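Local coordinates for putative glycosyltransferase (GalT1) (Streptococcus parasanguinis, PDB 4PHR), which probably acts as a glycosyltransferase through its GT-D-fold domain, the part present here, which binds UDP together with manganese, at residues H28-R33 / D215-G220; V32-G37 / Q62-K67; T66-K71 / A111-S116. All coordinates share one frame; numbering follows the deposited sequence.

Contact 1 of 3, residues H28-R33 / D215-G220. With UDP (uridine-5'-diphosphate), chain B.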
loop_
_atom_site.group_PDB
_atom_site.type_symbol
_atom_site.label_atom_id
_atom_site.label_comp_id
_atom_site.label_asym_id
_atom_site.label_seq_id
_atom_site.Cartn_x
_atom_site.Cartn_y
_atom_site.Cartn_z
ATOM N N HIS A 28 -5.982 -2.030 16.400
ATOM C CA HIS A 28 -4.523 -1.974 16.299
ATOM C C HIS A 28 -4.019 -3.058 15.351
ATOM O O HIS A 28 -3.026 -3.737 15.630
ATOM C CB HIS A 28 -3.871 -2.127 17.677
ATOM C CG HIS A 28 -4.426 -1.202 18.715
ATOM N ND1 HIS A 28 -5.234 -1.639 19.742
ATOM C CD2 HIS A 28 -4.298 0.134 18.876
ATOM C CE1 HIS A 28 -5.575 -0.610 20.498
ATOM N NE2 HIS A 28 -5.020 0.478 19.994
ATOM N N ALA A 29 -4.712 -3.209 14.226
ATOM C CA ALA A 29 -4.432 -4.287 13.289
ATOM C C ALA A 29 -3.284 -3.962 12.337
ATOM O O ALA A 29 -3.061 -2.809 11.976
ATOM C CB ALA A 29 -5.681 -4.616 12.488
ATOM N N SER A 30 -2.567 -4.999 11.930
ATOM C CA SER A 30 -1.700 -4.895 10.766
ATOM C C SER A 30 -2.582 -4.779 9.524
ATOM O O SER A 30 -3.779 -5.080 9.572
ATOM C CB SER A 30 -0.807 -6.124 10.649
ATOM O OG SER A 30 0.168 -6.139 11.675
ATOM N N VAL A 31 -1.999 -4.358 8.408
ATOM C CA VAL A 31 -2.761 -4.169 7.188
ATOM C C VAL A 31 -1.940 -4.645 6.008
ATOM O O VAL A 31 -0.798 -4.219 5.836
ATOM C CB VAL A 31 -3.113 -2.683 6.947
ATOM C CG1 VAL A 31 -3.960 -2.545 5.674
ATOM C CG2 VAL A 31 -3.847 -2.105 8.140
ATOM N N VAL A 32 -2.525 -5.526 5.198
ATOM C CA VAL A 32 -1.917 -5.926 3.934
ATOM C C VAL A 32 -2.895 -5.574 2.815
ATOM O O VAL A 32 -4.097 -5.841 2.921
ATOM C CB VAL A 32 -1.554 -7.434 3.935
ATOM C CG1 VAL A 32 -2.781 -8.306 4.145
ATOM C CG2 VAL A 32 -0.845 -7.815 2.662
ATOM N N ARG A 33 -2.387 -4.962 1.748
ATOM C CA ARG A 33 -3.251 -4.509 0.652
ATOM C C ARG A 33 -2.932 -5.256 -0.646
ATOM O O ARG A 33 -1.776 -5.371 -1.038
ATOM C CB ARG A 33 -3.121 -2.996 0.433
ATOM C CG ARG A 33 -3.389 -2.110 1.671
ATOM C CD ARG A 33 -3.068 -0.607 1.396
ATOM N NE ARG A 33 -1.707 -0.543 0.888
ATOM C CZ ARG A 33 -1.343 -0.518 -0.391
ATOM N NH1 ARG A 33 -2.238 -0.359 -1.371
ATOM N NH2 ARG A 33 -0.057 -0.612 -0.685
ATOM N N ASP A 215 4.498 -11.688 7.720
ATOM C CA ASP A 215 5.467 -12.341 8.605
ATOM C C ASP A 215 5.679 -11.581 9.917
ATOM O O ASP A 215 5.852 -12.192 10.970
ATOM C CB ASP A 215 6.804 -12.563 7.893
ATOM C CG ASP A 215 6.735 -13.646 6.822
ATOM O OD1 ASP A 215 5.742 -14.413 6.784
ATOM O OD2 ASP A 215 7.692 -13.740 6.020
ATOM N N LEU A 216 5.687 -10.251 9.855
ATOM C CA LEU A 216 5.818 -9.413 11.049
ATOM C C LEU A 216 4.617 -9.618 11.976
ATOM O O LEU A 216 4.753 -9.633 13.200
ATOM C CB LEU A 216 5.906 -7.935 10.653
ATOM C CG LEU A 216 7.166 -7.069 10.730
ATOM C CD1 LEU A 216 8.461 -7.842 10.962
ATOM C CD2 LEU A 216 7.250 -6.175 9.486
ATOM N N THR A 217 3.438 -9.763 11.379
ATOM C CA THR A 217 2.194 -9.969 12.118
ATOM C C THR A 217 2.196 -11.309 12.846
ATOM O O THR A 217 1.712 -11.416 13.978
ATOM C CB THR A 217 0.977 -9.889 11.170
ATOM O OG1 THR A 217 0.950 -8.598 10.552
ATOM C CG2 THR A 217 -0.329 -10.111 11.922
ATOM N N THR A 218 2.751 -12.326 12.195
ATOM C CA THR A 218 2.869 -13.651 12.800
ATOM C C THR A 218 3.815 -13.608 13.999
ATOM O O THR A 218 3.694 -14.412 14.930
ATOM C CB THR A 218 3.367 -14.680 11.768
ATOM O OG1 THR A 218 2.400 -14.807 10.718
ATOM C CG2 THR A 218 3.578 -16.034 12.415
ATOM N N LYS A 219 4.743 -12.656 13.980
ATOM C CA LYS A 219 5.689 -12.456 15.073
ATOM C C LYS A 219 5.167 -11.436 16.087
ATOM O O LYS A 219 5.887 -11.027 17.001
ATOM C CB LYS A 219 7.054 -12.022 14.530
ATOM C CG LYS A 219 7.697 -13.020 13.571
ATOM C CD LYS A 219 9.053 -12.525 13.083
ATOM C CE LYS A 219 10.129 -13.603 13.220
ATOM N NZ LYS A 219 10.141 -14.563 12.080
ATOM N N GLY A 220 3.916 -11.024 15.912
ATOM C CA GLY A 220 3.236 -10.190 16.888
ATOM C C GLY A 220 3.339 -8.683 16.730
ATOM O O GLY A 220 2.895 -7.933 17.598
HETATM N N1 UDP B . 8.699 -0.216 -3.994
HETATM C C2 UDP B . 10.020 -0.377 -3.654
HETATM N N3 UDP B . 10.684 -1.524 -4.018
HETATM C C4 UDP B . 10.037 -2.517 -4.714
HETATM C C5 UDP B . 8.695 -2.360 -5.057
HETATM C C6 UDP B . 8.094 -1.131 -4.806
HETATM O O2 UDP B . 10.624 0.509 -3.050
HETATM O O4 UDP B . 10.670 -3.541 -4.992
HETATM C "C1'" UDP B . 7.990 0.983 -3.522
HETATM C "C2'" UDP B . 7.684 2.098 -4.486
HETATM O "O2'" UDP B . 8.816 2.923 -4.668
HETATM C "C3'" UDP B . 6.570 2.808 -3.749
HETATM C "C4'" UDP B . 5.839 1.668 -3.060
HETATM O "O4'" UDP B . 6.717 0.540 -3.098
HETATM O "O3'" UDP B . 7.110 3.658 -2.761
HETATM C "C5'" UDP B . 4.514 1.345 -3.740
HETATM O "O5'" UDP B . 3.932 0.223 -3.089
HETATM P PA UDP B . 2.538 -0.419 -3.572
HETATM O O1A UDP B . 2.704 -1.007 -4.915
HETATM O O2A UDP B . 2.120 -1.347 -2.494
HETATM O O3A UDP B . 1.596 0.895 -3.671
HETATM P PB UDP B . 0.002 1.103 -3.940
HETATM O O1B UDP B . -0.105 1.602 -5.343
HETATM O O2B UDP B . -0.380 2.138 -2.951
HETATM O O3B UDP B . -0.699 -0.208 -3.759
#

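Contact 2 of 3, residues V32-G37 / Q62-K67. With UDP (uridine-5'-diphosphate), chain B.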
loop_
_atom_site.group_PDB
_atom_site.type_symbol
_atom_site.label_atom_id
_atom_site.label_comp_id
_atom_site.label_asym_id
_atom_site.label_seq_id
_atom_site.Cartn_x
_atom_site.Cartn_y
_atom_site.Cartn_z
ATOM N N VAL A 32 -2.525 -5.526 5.198
ATOM C CA VAL A 32 -1.917 -5.926 3.934
ATOM C C VAL A 32 -2.895 -5.574 2.815
ATOM O O VAL A 32 -4.097 -5.841 2.921
ATOM C CB VAL A 32 -1.554 -7.434 3.935
ATOM C CG1 VAL A 32 -2.781 -8.306 4.145
ATOM C CG2 VAL A 32 -0.845 -7.815 2.662
ATOM N N ARG A 33 -2.387 -4.962 1.748
ATOM C CA ARG A 33 -3.251 -4.509 0.652
ATOM C C ARG A 33 -2.932 -5.256 -0.646
ATOM O O ARG A 33 -1.776 -5.371 -1.038
ATOM C CB ARG A 33 -3.121 -2.996 0.433
ATOM C CG ARG A 33 -3.389 -2.110 1.671
ATOM C CD ARG A 33 -3.068 -0.607 1.396
ATOM N NE ARG A 33 -1.707 -0.543 0.888
ATOM C CZ ARG A 33 -1.343 -0.518 -0.391
ATOM N NH1 ARG A 33 -2.238 -0.359 -1.371
ATOM N NH2 ARG A 33 -0.057 -0.612 -0.685
ATOM N N PHE A 34 -3.952 -5.789 -1.303
ATOM C CA PHE A 34 -3.752 -6.411 -2.606
ATOM C C PHE A 34 -4.225 -5.447 -3.676
ATOM O O PHE A 34 -5.380 -5.031 -3.675
ATOM C CB PHE A 34 -4.488 -7.754 -2.699
ATOM C CG PHE A 34 -3.820 -8.840 -1.918
ATOM C CD1 PHE A 34 -3.970 -8.914 -0.542
ATOM C CD2 PHE A 34 -3.001 -9.757 -2.555
ATOM C CE1 PHE A 34 -3.324 -9.905 0.178
ATOM C CE2 PHE A 34 -2.365 -10.746 -1.846
ATOM C CZ PHE A 34 -2.520 -10.818 -0.478
ATOM N N GLY A 35 -3.319 -5.084 -4.583
ATOM C CA GLY A 35 -3.652 -4.228 -5.703
ATOM C C GLY A 35 -3.557 -4.994 -7.004
ATOM O O GLY A 35 -3.353 -6.216 -7.016
ATOM N N ASP A 36 -3.694 -4.276 -8.111
ATOM C CA ASP A 36 -3.672 -4.925 -9.415
ATOM C C ASP A 36 -2.366 -5.676 -9.672
ATOM O O ASP A 36 -2.377 -6.764 -10.231
ATOM C CB ASP A 36 -3.955 -3.916 -10.532
ATOM C CG ASP A 36 -2.933 -2.816 -10.588
ATOM O OD1 ASP A 36 -2.244 -2.689 -11.629
ATOM O OD2 ASP A 36 -2.817 -2.094 -9.577
ATOM N N GLY A 37 -1.247 -5.097 -9.250
ATOM C CA GLY A 37 0.054 -5.718 -9.437
ATOM C C GLY A 37 0.200 -7.039 -8.701
ATOM O O GLY A 37 0.833 -7.969 -9.199
ATOM N N GLN A 62 -1.092 -17.367 -0.361
ATOM C CA GLN A 62 -1.329 -17.804 1.009
ATOM C C GLN A 62 -1.871 -16.669 1.875
ATOM O O GLN A 62 -2.807 -16.846 2.651
ATOM C CB GLN A 62 -0.034 -18.342 1.619
ATOM C CG GLN A 62 0.460 -19.622 0.986
ATOM C CD GLN A 62 1.826 -20.012 1.485
ATOM O OE1 GLN A 62 2.620 -19.165 1.911
ATOM N NE2 GLN A 62 2.113 -21.303 1.445
ATOM N N ILE A 63 -1.278 -15.490 1.739
ATOM C CA ILE A 63 -1.685 -14.354 2.551
ATOM C C ILE A 63 -3.128 -13.950 2.241
ATOM O O ILE A 63 -3.909 -13.648 3.147
ATOM C CB ILE A 63 -0.708 -13.168 2.380
ATOM C CG1 ILE A 63 0.686 -13.569 2.886
ATOM C CG2 ILE A 63 -1.224 -11.939 3.114
ATOM C CD1 ILE A 63 1.806 -12.736 2.313
ATOM N N LEU A 64 -3.502 -14.012 0.968
ATOM C CA LEU A 64 -4.854 -13.636 0.565
ATOM C C LEU A 64 -5.911 -14.541 1.207
ATOM O O LEU A 64 -7.059 -14.135 1.383
ATOM C CB LEU A 64 -4.977 -13.669 -0.959
ATOM C CG LEU A 64 -6.330 -13.270 -1.543
ATOM C CD1 LEU A 64 -6.676 -11.840 -1.138
ATOM C CD2 LEU A 64 -6.311 -13.422 -3.050
ATOM N N GLN A 65 -5.519 -15.765 1.563
ATOM C CA GLN A 65 -6.438 -16.719 2.187
ATOM C C GLN A 65 -6.640 -16.462 3.680
ATOM O O GLN A 65 -7.540 -17.037 4.298
ATOM C CB GLN A 65 -5.955 -18.159 1.968
ATOM C CG GLN A 65 -5.775 -18.526 0.508
ATOM C CD GLN A 65 -7.080 -18.528 -0.262
ATOM O OE1 GLN A 65 -8.118 -18.946 0.253
ATOM N NE2 GLN A 65 -7.035 -18.061 -1.506
ATOM N N THR A 66 -5.802 -15.605 4.256
ATOM C CA THR A 66 -5.874 -15.282 5.682
ATOM C C THR A 66 -7.127 -14.490 5.992
ATOM O O THR A 66 -7.418 -13.506 5.318
ATOM C CB THR A 66 -4.684 -14.409 6.127
ATOM O OG1 THR A 66 -3.473 -14.904 5.553
ATOM C CG2 THR A 66 -4.565 -14.401 7.649
ATOM N N LYS A 67 -7.856 -14.905 7.022
ATOM C CA LYS A 67 -9.037 -14.173 7.439
ATOM C C LYS A 67 -8.634 -12.843 8.073
ATOM O O LYS A 67 -7.625 -12.758 8.772
ATOM C CB LYS A 67 -9.842 -15.007 8.438
ATOM C CG LYS A 67 -11.335 -14.733 8.420
ATOM C CD LYS A 67 -11.984 -15.295 7.166
ATOM C CE LYS A 67 -13.101 -16.263 7.520
ATOM N NZ LYS A 67 -13.810 -16.779 6.314
HETATM N N1 UDP B . 8.699 -0.216 -3.994
HETATM C C2 UDP B . 10.020 -0.377 -3.654
HETATM N N3 UDP B . 10.684 -1.524 -4.018
HETATM C C4 UDP B . 10.037 -2.517 -4.714
HETATM C C5 UDP B . 8.695 -2.360 -5.057
HETATM C C6 UDP B . 8.094 -1.131 -4.806
HETATM O O2 UDP B . 10.624 0.509 -3.050
HETATM O O4 UDP B . 10.670 -3.541 -4.992
HETATM C "C1'" UDP B . 7.990 0.983 -3.522
HETATM C "C2'" UDP B . 7.684 2.098 -4.486
HETATM O "O2'" UDP B . 8.816 2.923 -4.668
HETATM C "C3'" UDP B . 6.570 2.808 -3.749
HETATM C "C4'" UDP B . 5.839 1.668 -3.060
HETATM O "O4'" UDP B . 6.717 0.540 -3.098
HETATM O "O3'" UDP B . 7.110 3.658 -2.761
HETATM C "C5'" UDP B . 4.514 1.345 -3.740
HETATM O "O5'" UDP B . 3.932 0.223 -3.089
HETATM P PA UDP B . 2.538 -0.419 -3.572
HETATM O O1A UDP B . 2.704 -1.007 -4.915
HETATM O O2A UDP B . 2.120 -1.347 -2.494
HETATM O O3A UDP B . 1.596 0.895 -3.671
HETATM P PB UDP B . 0.002 1.103 -3.940
HETATM O O1B UDP B . -0.105 1.602 -5.343
HETATM O O2B UDP B . -0.380 2.138 -2.951
HETATM O O3B UDP B . -0.699 -0.208 -3.759
#

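Contact 3 of 3, residues T66-K71 / A111-S116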
loop_
_atom_site.group_PDB
_atom_site.type_symbol
_atom_site.label_atom_id
_atom_site.label_comp_id
_atom_site.label_asym_id
_atom_site.label_seq_id
_atom_site.Cartn_x
_atom_site.Cartn_y
_atom_site.Cartn_z
ATOM N N THR A 66 -5.802 -15.605 4.256
ATOM C CA THR A 66 -5.874 -15.282 5.682
ATOM C C THR A 66 -7.127 -14.490 5.992
ATOM O O THR A 66 -7.418 -13.506 5.318
ATOM C CB THR A 66 -4.684 -14.409 6.127
ATOM O OG1 THR A 66 -3.473 -14.904 5.553
ATOM C CG2 THR A 66 -4.565 -14.401 7.649
ATOM N N LYS A 67 -7.856 -14.905 7.022
ATOM C CA LYS A 67 -9.037 -14.173 7.439
ATOM C C LYS A 67 -8.634 -12.843 8.073
ATOM O O LYS A 67 -7.625 -12.758 8.772
ATOM C CB LYS A 67 -9.842 -15.007 8.438
ATOM C CG LYS A 67 -11.335 -14.733 8.420
ATOM C CD LYS A 67 -11.984 -15.295 7.166
ATOM C CE LYS A 67 -13.101 -16.263 7.520
ATOM N NZ LYS A 67 -13.810 -16.779 6.314
ATOM N N SER A 68 -9.413 -11.801 7.809
ATOM C CA SER A 68 -9.251 -10.543 8.529
ATOM C C SER A 68 -9.782 -10.718 9.946
ATOM O O SER A 68 -10.890 -11.231 10.146
ATOM C CB SER A 68 -10.005 -9.404 7.836
ATOM O OG SER A 68 -9.384 -9.023 6.626
ATOM N N ASP A 69 -8.985 -10.308 10.926
ATOM C CA ASP A 69 -9.404 -10.335 12.327
ATOM C C ASP A 69 -8.808 -9.131 13.045
ATOM O O ASP A 69 -8.413 -8.163 12.401
ATOM C CB ASP A 69 -9.006 -11.651 13.002
ATOM C CG ASP A 69 -7.504 -11.792 13.187
ATOM O OD1 ASP A 69 -6.739 -10.998 12.600
ATOM O OD2 ASP A 69 -7.090 -12.713 13.923
ATOM N N GLU A 70 -8.732 -9.176 14.369
ATOM C CA GLU A 70 -8.248 -8.016 15.100
ATOM C C GLU A 70 -6.733 -7.830 14.931
ATOM O O GLU A 70 -6.196 -6.766 15.234
ATOM C CB GLU A 70 -8.665 -8.073 16.574
ATOM C CG GLU A 70 -8.970 -6.700 17.155
ATOM C CD GLU A 70 -9.785 -6.737 18.437
ATOM O OE1 GLU A 70 -10.394 -7.786 18.739
ATOM O OE2 GLU A 70 -9.820 -5.703 19.139
ATOM N N LYS A 71 -6.055 -8.855 14.422
ATOM C CA LYS A 71 -4.609 -8.778 14.192
ATOM C C LYS A 71 -4.223 -8.251 12.815
ATOM O O LYS A 71 -3.162 -7.643 12.659
ATOM C CB LYS A 71 -3.951 -10.145 14.375
ATOM C CG LYS A 71 -4.057 -10.726 15.773
ATOM C CD LYS A 71 -2.935 -11.727 16.012
ATOM C CE LYS A 71 -3.193 -12.588 17.239
ATOM N NZ LYS A 71 -4.270 -13.591 16.997
ATOM N N ALA A 111 -14.076 -14.114 1.718
ATOM C CA ALA A 111 -14.168 -13.665 3.105
ATOM C C ALA A 111 -15.410 -12.799 3.311
ATOM O O ALA A 111 -15.918 -12.205 2.361
ATOM C CB ALA A 111 -12.909 -12.902 3.504
ATOM N N PRO A 112 -15.907 -12.724 4.555
ATOM C CA PRO A 112 -17.089 -11.904 4.854
ATOM C C PRO A 112 -16.889 -10.419 4.546
ATOM O O PRO A 112 -17.840 -9.738 4.172
ATOM C CB PRO A 112 -17.313 -12.129 6.358
ATOM C CG PRO A 112 -16.027 -12.706 6.870
ATOM C CD PRO A 112 -15.449 -13.483 5.732
ATOM N N PHE A 113 -15.664 -9.927 4.701
ATOM C CA PHE A 113 -15.351 -8.540 4.370
ATOM C C PHE A 113 -13.862 -8.379 4.130
ATOM O O PHE A 113 -13.060 -9.195 4.585
ATOM C CB PHE A 113 -15.786 -7.595 5.492
ATOM C CG PHE A 113 -14.990 -7.751 6.756
ATOM C CD1 PHE A 113 -15.391 -8.644 7.739
ATOM C CD2 PHE A 113 -13.838 -7.003 6.964
ATOM C CE1 PHE A 113 -14.655 -8.790 8.902
ATOM C CE2 PHE A 113 -13.103 -7.144 8.127
ATOM C CZ PHE A 113 -13.508 -8.040 9.096
ATOM N N TYR A 114 -13.511 -7.317 3.411
ATOM C CA TYR A 114 -12.120 -6.928 3.199
ATOM C C TYR A 114 -11.973 -5.463 3.540
ATOM O O TYR A 114 -12.950 -4.724 3.490
ATOM C CB TYR A 114 -11.725 -7.149 1.733
ATOM C CG TYR A 114 -11.712 -8.610 1.346
ATOM C CD1 TYR A 114 -12.851 -9.225 0.840
ATOM C CD2 TYR A 114 -10.564 -9.381 1.507
ATOM C CE1 TYR A 114 -12.846 -10.569 0.495
ATOM C CE2 TYR A 114 -10.543 -10.716 1.161
ATOM C CZ TYR A 114 -11.691 -11.309 0.660
ATOM O OH TYR A 114 -11.690 -12.639 0.315
ATOM N N GLY A 115 -10.761 -5.041 3.892
ATOM C CA GLY A 115 -10.468 -3.625 3.989
ATOM C C GLY A 115 -10.230 -3.057 2.600
ATOM O O GLY A 115 -10.236 -3.798 1.617
ATOM N N SER A 116 -10.006 -1.747 2.517
ATOM C CA SER A 116 -9.758 -1.092 1.239
ATOM C C SER A 116 -8.281 -0.912 0.914
ATOM O O SER A 116 -7.539 -0.281 1.661
ATOM C CB SER A 116 -10.409 0.288 1.216
ATOM O OG SER A 116 -10.131 0.939 -0.015
HETATM O O HOH W 1 -10.684 -10.409 4.896
#

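Contact 1 of 3, residues H28-R33 / D215-G220
Ser30 and Thr217 bring their hydroxyls together where the start of strand 30-33 passes the last turn of helix 206-218. Thr217 OG1 comes alongside the CB-OG bond of Ser30, close to both of its atoms: it lies 2.8 Å from Ser30 OG and 3.0 Å from Ser30 CB. The footprint is small, 72 Å² over both sides, and Ser30 CA and Thr217 CA are 6.5 Å apart. Both CB atoms point toward the opposite segment. In Ser30 the hydroxyl stands opposite the carbonyl carbon and beside the backbone N (chi1 -70°), and OG is hydrogen-bonded to Ala223 N in the neighbouring strand. Thr217 has the same setting for OG1 (chi1 -60°), with CG2 opposite its own N; that turn brings OG1 back over the helix, where it hydrogen-bonds to Val213 O one turn earlier.

At the other end of the strand, Arg33 presents the edge of its guanidinium to the diphosphate of UDP. Arg33 NH1 donates to UDP O3B at 2.8 Å with an N-H...O angle of 156°, while Arg33 NH2 reaches UDP O3B at 3.2 Å and, through a weak bond, UDP O2A. NH2 also forms a salt bridge with Asp225, so the group is held by protein and ligand together.

The chemistry is thus that of two hydroxyls set close together at a strand-helix junction, each already engaged on its own side, Ser30 OG by Ala223 N and Thr217 OG1 by Val213 O. Further along the strand, the Arg33 cation would offset negative charge on both phosphates.

Contact 2 of 3, residues V32-G37 / Q62-K67
This buried apolar contact is the packing of a connecting helix on the first strand of a beta-alpha-beta crossover: helix 54-64 lies in the chain between the parallel neighbours 30-33 and 72-76, and its last turn meets Val32 and Phe34. Arg33, between those two, binds UDP. All four touching residues, Val32, Phe34, Ile63 and Leu64, are buried, and 172 Å² is covered over both sides. Phe34 contributes most. Leu64 CD1 sits over one face of its ring, 4.0 Å from the centroid and 11° off the ring normal, a CH-pi contact. The reach of CD1 follows from chi1 of Leu64 (-179°), which sets CG opposite the backbone N and carries the branch across the phenyl group.

The far end of the same ring meets the helix more directly: Phe34 CZ is 3.8 Å from Leu64 CB and 3.6 Å from Leu64 N. Ile63 CG2 lies at the ring edge, near the ring plane, 4.0 Å from Phe34 CZ. That methyl also touches Val32 CG1 at 4.1 Å, so one branch of Ile63 spans both residues. Just beyond, Ile63 O accepts from Thr66 OG1 at 2.7 Å and from Thr66 N, both on the same face of its carbonyl plane, which ties Thr66 back to Ile63.

Around this cluster, Val32 and Phe34 also touch strand 72-76, while Val32 and Ile63 reach helix 206-218 through Lys210 and Ala214.

Contact 3 of 3, residues T66-K71 / A111-S116
This surface contact between loops joins the connection from helix 54-64 to strand 72-76 with the segment that leads into strand 115-116, an edge strand of the three-stranded parallel sheet within this chain. Between the segments 208 Å² is buried, by a few side-chain touches; a water bridges them as well. Ser68 stands at the middle: its CB lies 3.8 Å from Phe113 CE2, meeting the ring obliquely. Phe113 CG lies between the backbone N and the carbonyl carbon (chi1 68°), which folds the ring back toward the 66-71 loop although its CB does not point there.

The hydroxyl of Ser68 takes a different route. A water 2.6 Å from Ser68 OG donates to Phe113 O at 2.7 Å, linking the two loops, and OG is also hydrogen-bonded to Val74 N. Lys67 adds the outer edge. Bends at chi2 and chi3 bring its end over to the proline ring, with Lys67 NZ 3.7 Å from Pro112 CD and the two side chains crossing at about a right angle.

Each loop has its own internal brace. Asp69 OD1 accepts from Lys71 N at 2.9 Å in an Asx turn, met from above the carboxylate plane, and Ala111 N donates to Tyr114 OH at 3.1 Å with an N-H...O angle of 162°.

The polar link identified between the segments is therefore the water between Ser68 OG and Phe113 O, supplemented by Ser68 CB on the Phe113 ring and the end of Lys67 beside Pro112.

How the contacts relate
From the N terminus, strand 30-33 comes first and serves contacts 1 and 2, which share Val32 and the UDP-binding Arg33. Contact 2 closes the short loop through helices 36-42 and 54-64, packing the latter on the three-stranded sheet. Contact 3 begins where contact 2 ends, sharing Thr66 and Lys67, and closes the next loop, through strand 72-76 and helices 88-100 and 102-108; it joins the loops leading into strands 72-76 and 115-116. Contact 1 closes the longest loop, with contact 3 nested inside, and joins the three-stranded sheet to helix 206-218 of the five-stranded half. Contacts 1 and 3 also touch: Ser30 N lies 2.8 Å from Lys71 O, a probable hydrogen bond.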